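Local coordinates for protein transcriptional regulator, LacI family (Corynebacterium glutamicum, PDB 3H5T) that activates, in response to inositol, transcription of the inositol phosphate synthase gene and regulates other genes by binding a palindromic promoter motif, at residues 105-110 against 125-130; 282-287 against 312-317. One frame throughout, in Å; residues are numbered along the deposited sequence.

Interaction 1 of 2, residues 105-110 against 125-130; sequences TLIPAS and NNAAVD
T105 and I107 meet V129 and A127 without any ring, amide or guanidinium between them: none of the four side chains carries a flat group, so the contact is made by aliphatic branches. CB of T105 lies 3.9 Å from CG1 of V129, the two side chains slanting across one another. V129 CG1 stands beside its own backbone N and anti to the carbonyl carbon (chi1 -60°), the rotation that gives T105 this methyl. Two residues along the strand, the end methyl CD1 of I107 approaches CB of A127 at 3.8 Å; an extended chi2 of 169° carries CD1 out to it.

The polar side of T105 is used as well. A water sits 2.6 Å from T105 OG1 and donates to A128 O at 3.1 Å, so it bridges strand and loop. A128 is the centre of an inverse gamma turn, closed by a weak bond from V129 N to A127 O, and A127 O also accepts from R150 of helix 142-150.

Strand 103-108 is an outermost strand of its sheet within the chain, and T105 and I107 bond through their backbones to strand 70-75. Helix 117-125 links the two segments, with its L123 touching I107; the 125-130 loop then leads into strand 132-135, completing a beta-alpha-beta crossover past strand 70-75.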
ATOM      1  N   THR A 105       7.827 -13.542   6.543  1.00 20.95           N
ATOM      2  CA  THR A 105       7.328 -14.553   5.629  1.00 20.16           C
ATOM      3  C   THR A 105       6.108 -14.110   4.839  1.00 22.18           C
ATOM      4  O   THR A 105       5.029 -13.907   5.404  1.00 23.23           O
ATOM      5  CB  THR A 105       6.990 -15.825   6.412  1.00 18.69           C
ATOM      6  OG1 THR A 105       8.202 -16.385   6.922  1.00 17.63           O
ATOM      7  CG2 THR A 105       6.282 -16.842   5.540  1.00 17.91           C
ATOM      8  N   LEU A 106       6.285 -13.963   3.529  1.00 22.69           N
ATOM      9  CA  LEU A 106       5.195 -13.562   2.650  1.00 22.83           C
ATOM     10  C   LEU A 106       4.375 -14.805   2.331  1.00 23.38           C
ATOM     11  O   LEU A 106       4.925 -15.826   1.908  1.00 23.51           O
ATOM     12  CB  LEU A 106       5.758 -12.951   1.370  1.00 24.91           C
ATOM     13  CG  LEU A 106       6.666 -11.737   1.575  1.00 25.80           C
ATOM     14  CD1 LEU A 106       7.269 -11.321   0.249  1.00 24.87           C
ATOM     15  CD2 LEU A 106       5.863 -10.597   2.178  1.00 27.20           C
ATOM     16  N   ILE A 107       3.064 -14.712   2.553  1.00 22.69           N
ATOM     17  CA  ILE A 107       2.137 -15.824   2.330  1.00 21.37           C
ATOM     18  C   ILE A 107       1.210 -15.498   1.157  1.00 23.00           C
ATOM     19  O   ILE A 107       0.329 -14.643   1.279  1.00 24.77           O
ATOM     20  CB  ILE A 107       1.240 -16.075   3.591  1.00 19.44           C
ATOM     21  CG1 ILE A 107       2.080 -16.047   4.871  1.00 18.74           C
ATOM     22  CG2 ILE A 107       0.561 -17.423   3.506  1.00 16.66           C
ATOM     23  CD1 ILE A 107       1.230 -16.015   6.146  1.00 14.36           C
ATOM     24  N   PRO A 108       1.392 -16.175   0.012  1.00 21.91           N
ATOM     25  CA  PRO A 108       0.582 -15.972  -1.192  1.00 21.52           C
ATOM     26  C   PRO A 108      -0.777 -16.661  -1.084  1.00 22.32           C
ATOM     27  O   PRO A 108      -0.856 -17.884  -1.145  1.00 23.85           O
ATOM     28  CB  PRO A 108       1.426 -16.609  -2.300  1.00 22.19           C
ATOM     29  CG  PRO A 108       2.806 -16.686  -1.729  1.00 24.60           C
ATOM     30  CD  PRO A 108       2.545 -17.033  -0.290  1.00 24.28           C
ATOM     31  N   ALA A 109      -1.846 -15.886  -0.947  1.00 21.02           N
ATOM     32  CA  ALA A 109      -3.174 -16.471  -0.836  1.00 20.37           C
ATOM     33  C   ALA A 109      -3.977 -16.204  -2.094  1.00 22.19           C
ATOM     34  O   ALA A 109      -4.060 -15.067  -2.556  1.00 24.81           O
ATOM     35  CB  ALA A 109      -3.891 -15.900   0.367  1.00 19.22           C
ATOM     36  N   SER A 110      -4.578 -17.246  -2.654  1.00 21.73           N
ATOM     37  CA  SER A 110      -5.368 -17.073  -3.865  1.00 22.72           C
ATOM     38  C   SER A 110      -6.660 -16.302  -3.616  1.00 22.74           C
ATOM     39  O   SER A 110      -7.371 -16.558  -2.642  1.00 20.37           O
ATOM     40  CB  SER A 110      -5.721 -18.423  -4.481  1.00 23.67           C
ATOM     41  OG  SER A 110      -6.620 -18.235  -5.566  1.00 24.72           O
ATOM     42  N   ASN A 125      -2.518 -22.751   8.423  1.00 25.20           N
ATOM     43  CA  ASN A 125      -1.948 -23.588   9.481  1.00 24.39           C
ATOM     44  C   ASN A 125      -0.535 -24.052   9.144  1.00 24.56           C
ATOM     45  O   ASN A 125       0.158 -24.610   9.993  1.00 26.22           O
ATOM     46  CB  ASN A 125      -2.832 -24.806   9.769  1.00 24.16           C
ATOM     47  CG  ASN A 125      -4.249 -24.424  10.167  1.00 24.57           C
ATOM     48  OD1 ASN A 125      -4.482 -23.375  10.762  1.00 23.97           O
ATOM     49  ND2 ASN A 125      -5.199 -25.289   9.853  1.00 25.73           N
ATOM     50  N   ASN A 126      -0.099 -23.830   7.908  1.00 23.66           N
ATOM     51  CA  ASN A 126       1.252 -24.229   7.530  1.00 24.62           C
ATOM     52  C   ASN A 126       2.182 -23.022   7.391  1.00 24.51           C
ATOM     53  O   ASN A 126       3.255 -23.111   6.800  1.00 23.76           O
ATOM     54  CB  ASN A 126       1.235 -25.054   6.238  1.00 26.71           C
ATOM     55  CG  ASN A 126       0.596 -26.428   6.433  1.00 30.47           C
ATOM     56  OD1 ASN A 126       0.999 -27.201   7.310  1.00 27.19           O
ATOM     57  ND2 ASN A 126      -0.410 -26.732   5.617  1.00 30.62           N
ATOM     58  N   ALA A 127       1.752 -21.892   7.940  1.00 22.73           N
ATOM     59  CA  ALA A 127       2.560 -20.681   7.932  1.00 22.26           C
ATOM     60  C   ALA A 127       3.322 -20.702   9.261  1.00 21.37           C
ATOM     61  O   ALA A 127       2.718 -20.613  10.332  1.00 23.65           O
ATOM     62  CB  ALA A 127       1.664 -19.429   7.838  1.00 18.64           C
ATOM     63  N   ALA A 128       4.641 -20.845   9.182  1.00 19.76           N
ATOM     64  CA  ALA A 128       5.498 -20.906  10.361  1.00 18.49           C
ATOM     65  C   ALA A 128       5.762 -19.530  10.951  1.00 19.28           C
ATOM     66  O   ALA A 128       6.910 -19.078  11.008  1.00 17.98           O
ATOM     67  CB  ALA A 128       6.815 -21.571  10.001  1.00 17.97           C
ATOM     68  N   VAL A 129       4.702 -18.877  11.416  1.00 18.63           N
ATOM     69  CA  VAL A 129       4.843 -17.542  11.976  1.00 19.58           C
ATOM     70  C   VAL A 129       4.170 -17.374  13.331  1.00 21.38           C
ATOM     71  O   VAL A 129       3.231 -18.099  13.658  1.00 22.73           O
ATOM     72  CB  VAL A 129       4.282 -16.478  10.991  1.00 18.69           C
ATOM     73  CG1 VAL A 129       5.046 -16.537   9.689  1.00 14.01           C
ATOM     74  CG2 VAL A 129       2.796 -16.719  10.738  1.00 16.64           C
ATOM     75  N   ASP A 130       4.666 -16.415  14.112  1.00 23.08           N
ATOM     76  CA  ASP A 130       4.125 -16.118  15.435  1.00 25.36           C
ATOM     77  C   ASP A 130       3.013 -15.077  15.328  1.00 24.97           C
ATOM     78  O   ASP A 130       2.283 -14.832  16.285  1.00 23.47           O
ATOM     79  CB  ASP A 130       5.220 -15.568  16.362  1.00 28.96           C
ATOM     80  CG  ASP A 130       6.368 -16.551  16.586  1.00 31.68           C
ATOM     81  OD1 ASP A 130       6.110 -17.718  16.960  1.00 30.65           O
ATOM     82  OD2 ASP A 130       7.536 -16.141  16.400  1.00 32.52           O
TER
HETATM   83  O   HOH W   1       8.645 -18.299   8.583  1.00 23.40           O

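Interaction 2 of 2, residues 282-287 against 312-317; sequences GVLEYL and RDLTTV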
ATOM      1  N   GLY A 282      -1.649   3.227 -16.417  1.00 27.40           N
ATOM      2  CA  GLY A 282      -2.116   2.410 -17.517  1.00 26.63           C
ATOM      3  C   GLY A 282      -2.841   3.326 -18.485  1.00 26.98           C
ATOM      4  O   GLY A 282      -2.897   3.062 -19.679  1.00 27.59           O
ATOM      5  N   VAL A 283      -3.391   4.413 -17.953  1.00 27.11           N
ATOM      6  CA  VAL A 283      -4.109   5.401 -18.746  1.00 28.22           C
ATOM      7  C   VAL A 283      -3.114   6.282 -19.497  1.00 31.36           C
ATOM      8  O   VAL A 283      -3.407   6.763 -20.596  1.00 31.55           O
ATOM      9  CB  VAL A 283      -4.982   6.324 -17.863  1.00 25.37           C
ATOM     10  CG1 VAL A 283      -5.583   7.423 -18.708  1.00 24.30           C
ATOM     11  CG2 VAL A 283      -6.077   5.525 -17.186  1.00 24.53           C
ATOM     12  N   LEU A 284      -1.944   6.500 -18.897  1.00 32.82           N
ATOM     13  CA  LEU A 284      -0.908   7.324 -19.522  1.00 33.55           C
ATOM     14  C   LEU A 284      -0.198   6.513 -20.597  1.00 33.81           C
ATOM     15  O   LEU A 284       0.096   7.023 -21.681  1.00 34.13           O
ATOM     16  CB  LEU A 284       0.092   7.813 -18.471  1.00 32.59           C
ATOM     17  CG  LEU A 284      -0.485   8.791 -17.438  1.00 33.57           C
ATOM     18  CD1 LEU A 284       0.504   9.024 -16.296  1.00 33.88           C
ATOM     19  CD2 LEU A 284      -0.830  10.091 -18.131  1.00 31.74           C
ATOM     20  N   GLU A 285       0.065   5.246 -20.297  1.00 33.78           N
ATOM     21  CA  GLU A 285       0.721   4.377 -21.253  1.00 35.00           C
ATOM     22  C   GLU A 285      -0.223   4.159 -22.426  1.00 36.35           C
ATOM     23  O   GLU A 285       0.225   3.910 -23.545  1.00 37.43           O
ATOM     24  CB  GLU A 285       1.074   3.037 -20.609  1.00 37.92           C
ATOM     25  CG  GLU A 285       2.013   2.180 -21.451  1.00 41.82           C
ATOM     26  CD  GLU A 285       2.403   0.884 -20.761  1.00 44.81           C
ATOM     27  OE1 GLU A 285       2.754   0.927 -19.558  1.00 46.95           O
ATOM     28  OE2 GLU A 285       2.368  -0.176 -21.423  1.00 45.61           O
ATOM     29  N   TYR A 286      -1.531   4.252 -22.178  1.00 36.47           N
ATOM     30  CA  TYR A 286      -2.501   4.074 -23.258  1.00 36.11           C
ATOM     31  C   TYR A 286      -2.623   5.338 -24.099  1.00 34.92           C
ATOM     32  O   TYR A 286      -2.600   5.267 -25.323  1.00 35.07           O
ATOM     33  CB  TYR A 286      -3.898   3.708 -22.747  1.00 34.93           C
ATOM     34  CG  TYR A 286      -4.908   3.829 -23.864  1.00 33.54           C
ATOM     35  CD1 TYR A 286      -4.850   2.981 -24.969  1.00 33.89           C
ATOM     36  CD2 TYR A 286      -5.832   4.874 -23.887  1.00 33.74           C
ATOM     37  CE1 TYR A 286      -5.676   3.175 -26.075  1.00 31.66           C
ATOM     38  CE2 TYR A 286      -6.666   5.076 -24.995  1.00 32.29           C
ATOM     39  CZ  TYR A 286      -6.574   4.223 -26.081  1.00 30.65           C
ATOM     40  OH  TYR A 286      -7.367   4.423 -27.179  1.00 31.39           O
ATOM     41  N   LEU A 287      -2.785   6.484 -23.446  1.00 34.39           N
ATOM     42  CA  LEU A 287      -2.884   7.746 -24.173  1.00 34.43           C
ATOM     43  C   LEU A 287      -1.667   7.857 -25.095  1.00 36.60           C
ATOM     44  O   LEU A 287      -1.781   8.233 -26.265  1.00 36.72           O
ATOM     45  CB  LEU A 287      -2.895   8.929 -23.207  1.00 29.66           C
ATOM     46  CG  LEU A 287      -4.155   9.197 -22.384  1.00 29.35           C
ATOM     47  CD1 LEU A 287      -3.929  10.431 -21.512  1.00 26.50           C
ATOM     48  CD2 LEU A 287      -5.350   9.408 -23.301  1.00 28.16           C
ATOM     49  N   ARG A 312       6.155  12.121 -12.181  1.00 35.03           N
ATOM     50  CA  ARG A 312       5.370  12.555 -13.335  1.00 34.94           C
ATOM     51  C   ARG A 312       4.516  13.721 -12.871  1.00 34.82           C
ATOM     52  O   ARG A 312       3.857  14.380 -13.665  1.00 35.72           O
ATOM     53  CB  ARG A 312       4.451  11.421 -13.813  1.00 35.64           C
ATOM     54  CG  ARG A 312       4.559  11.094 -15.303  1.00 38.47           C
ATOM     55  CD  ARG A 312       3.373  11.590 -16.139  1.00 37.13           C
ATOM     56  NE  ARG A 312       3.150  13.026 -16.013  1.00 36.95           N
ATOM     57  CZ  ARG A 312       2.368  13.738 -16.819  1.00 37.57           C
ATOM     58  NH1 ARG A 312       1.732  13.154 -17.825  1.00 35.27           N
ATOM     59  NH2 ARG A 312       2.209  15.038 -16.607  1.00 40.53           N
ATOM     60  N   ASP A 313       4.546  13.974 -11.569  1.00 34.97           N
ATOM     61  CA  ASP A 313       3.746  15.031 -10.970  1.00 34.70           C
ATOM     62  C   ASP A 313       2.290  14.786 -11.335  1.00 33.20           C
ATOM     63  O   ASP A 313       1.604  15.661 -11.861  1.00 33.95           O
ATOM     64  CB  ASP A 313       4.177  16.412 -11.461  1.00 35.24           C
ATOM     65  CG  ASP A 313       3.536  17.527 -10.658  1.00 37.51           C
ATOM     66  OD1 ASP A 313       3.601  17.467  -9.413  1.00 38.77           O
ATOM     67  OD2 ASP A 313       2.968  18.459 -11.259  1.00 41.46           O
ATOM     68  N   LEU A 314       1.838  13.572 -11.057  1.00 31.26           N
ATOM     69  CA  LEU A 314       0.467  13.149 -11.326  1.00 29.59           C
ATOM     70  C   LEU A 314      -0.448  13.729 -10.255  1.00 28.60           C
ATOM     71  O   LEU A 314      -0.072  13.785  -9.087  1.00 28.78           O
ATOM     72  CB  LEU A 314       0.389  11.622 -11.263  1.00 28.46           C
ATOM     73  CG  LEU A 314      -0.957  10.921 -11.451  1.00 27.47           C
ATOM     74  CD1 LEU A 314      -1.261  10.905 -12.932  1.00 23.91           C
ATOM     75  CD2 LEU A 314      -0.907   9.479 -10.897  1.00 22.10           C
ATOM     76  N   THR A 315      -1.640  14.171 -10.642  1.00 28.01           N
ATOM     77  CA  THR A 315      -2.582  14.686  -9.654  1.00 26.44           C
ATOM     78  C   THR A 315      -3.012  13.418  -8.924  1.00 26.99           C
ATOM     79  O   THR A 315      -3.444  12.458  -9.565  1.00 28.22           O
ATOM     80  CB  THR A 315      -3.797  15.326 -10.320  1.00 25.62           C
ATOM     81  OG1 THR A 315      -3.368  16.403 -11.159  1.00 24.38           O
ATOM     82  CG2 THR A 315      -4.752  15.853  -9.271  1.00 24.53           C
ATOM     83  N   THR A 316      -2.894  13.398  -7.600  1.00 24.45           N
ATOM     84  CA  THR A 316      -3.233  12.189  -6.863  1.00 23.38           C
ATOM     85  C   THR A 316      -3.364  12.409  -5.343  1.00 24.12           C
ATOM     86  O   THR A 316      -3.102  13.498  -4.839  1.00 23.82           O
ATOM     87  CB  THR A 316      -2.144  11.106  -7.146  1.00 22.80           C
ATOM     88  OG1 THR A 316      -2.517   9.861  -6.545  1.00 22.17           O
ATOM     89  CG2 THR A 316      -0.777  11.561  -6.600  1.00 19.18           C
ATOM     90  N   VAL A 317      -3.780  11.364  -4.630  1.00 22.78           N
ATOM     91  CA  VAL A 317      -3.938  11.412  -3.174  1.00 24.76           C
ATOM     92  C   VAL A 317      -2.719  10.743  -2.539  1.00 25.93           C
ATOM     93  O   VAL A 317      -2.465   9.557  -2.765  1.00 27.70           O
ATOM     94  CB  VAL A 317      -5.216  10.646  -2.717  1.00 23.64           C
ATOM     95  CG1 VAL A 317      -5.323  10.650  -1.205  1.00 19.29           C
ATOM     96  CG2 VAL A 317      -6.455  11.278  -3.336  1.00 24.19           C
TER
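A Schellman motif closes helix 307-311, and the turn it makes brings R312 and L314 up against L284 of helix 277-289. D313, between the two, is the C-prime residue with positive phi (56°); it turns the chain out of the helix and toward strand 316-318, while the residues before and after it both look toward the neighbouring helix.

L284 is shared by both. Its CD1 methyl lies 3.9 Å from CD of R312 and 4.2 Å from CD1 of L314, so this one branch meets an arginine methylene as well as a leucine methyl. The other branch, CD2, is 4.0 Å from NH1 of R312, approaching the guanidinium obliquely. The arginine is not extended: it bends at chi2 (-106°) and again at chi3 (57°), which sets CD against one methyl of the leucine and carries NH1 on to the other, the two side chains crossing at a slant. NH1 also makes a weak hydrogen bond to the carbonyl oxygen of A294, a residue that the L284 side chain also touches. The aliphatic part of R312 thus joins the apolar contact while its head has a backbone acceptor close by.

L314 is the buried member, and the partly exposed R312 lies nearer the outside. L300 of strand 299-302 touches both L284 and L314, so helix and turn meet over that strand, the last of the five-stranded sheet. Further along, T316 OG1 bonds to OD1 of D277 at the start of helix 277-289, and the T316 backbone bonds to H352 of strand 344-352, tying the start of strand 316-318 to both the helix and that long strand.

Interactions 1 and 2 lie on opposite sides of the chain's centre, 34 Å apart between centres and about 22 Å between nearest atoms, so they do not touch. Along the chain they come in series, 105-130 being finished well before 282-317 begins. Strands 103-108 and 316-318 are the outermost strands, within this chain, of one seven-stranded sheet, so the two contacts lie by its two edges. Interaction 2 also adjoins strand 299-302 of the five-stranded sheet. Interaction 1 ties an edge strand to the loop after its crossover helix, interaction 2 a helix end to another helix, in a two-lobed fold that, as in this family, probably binds its effector between the lobes.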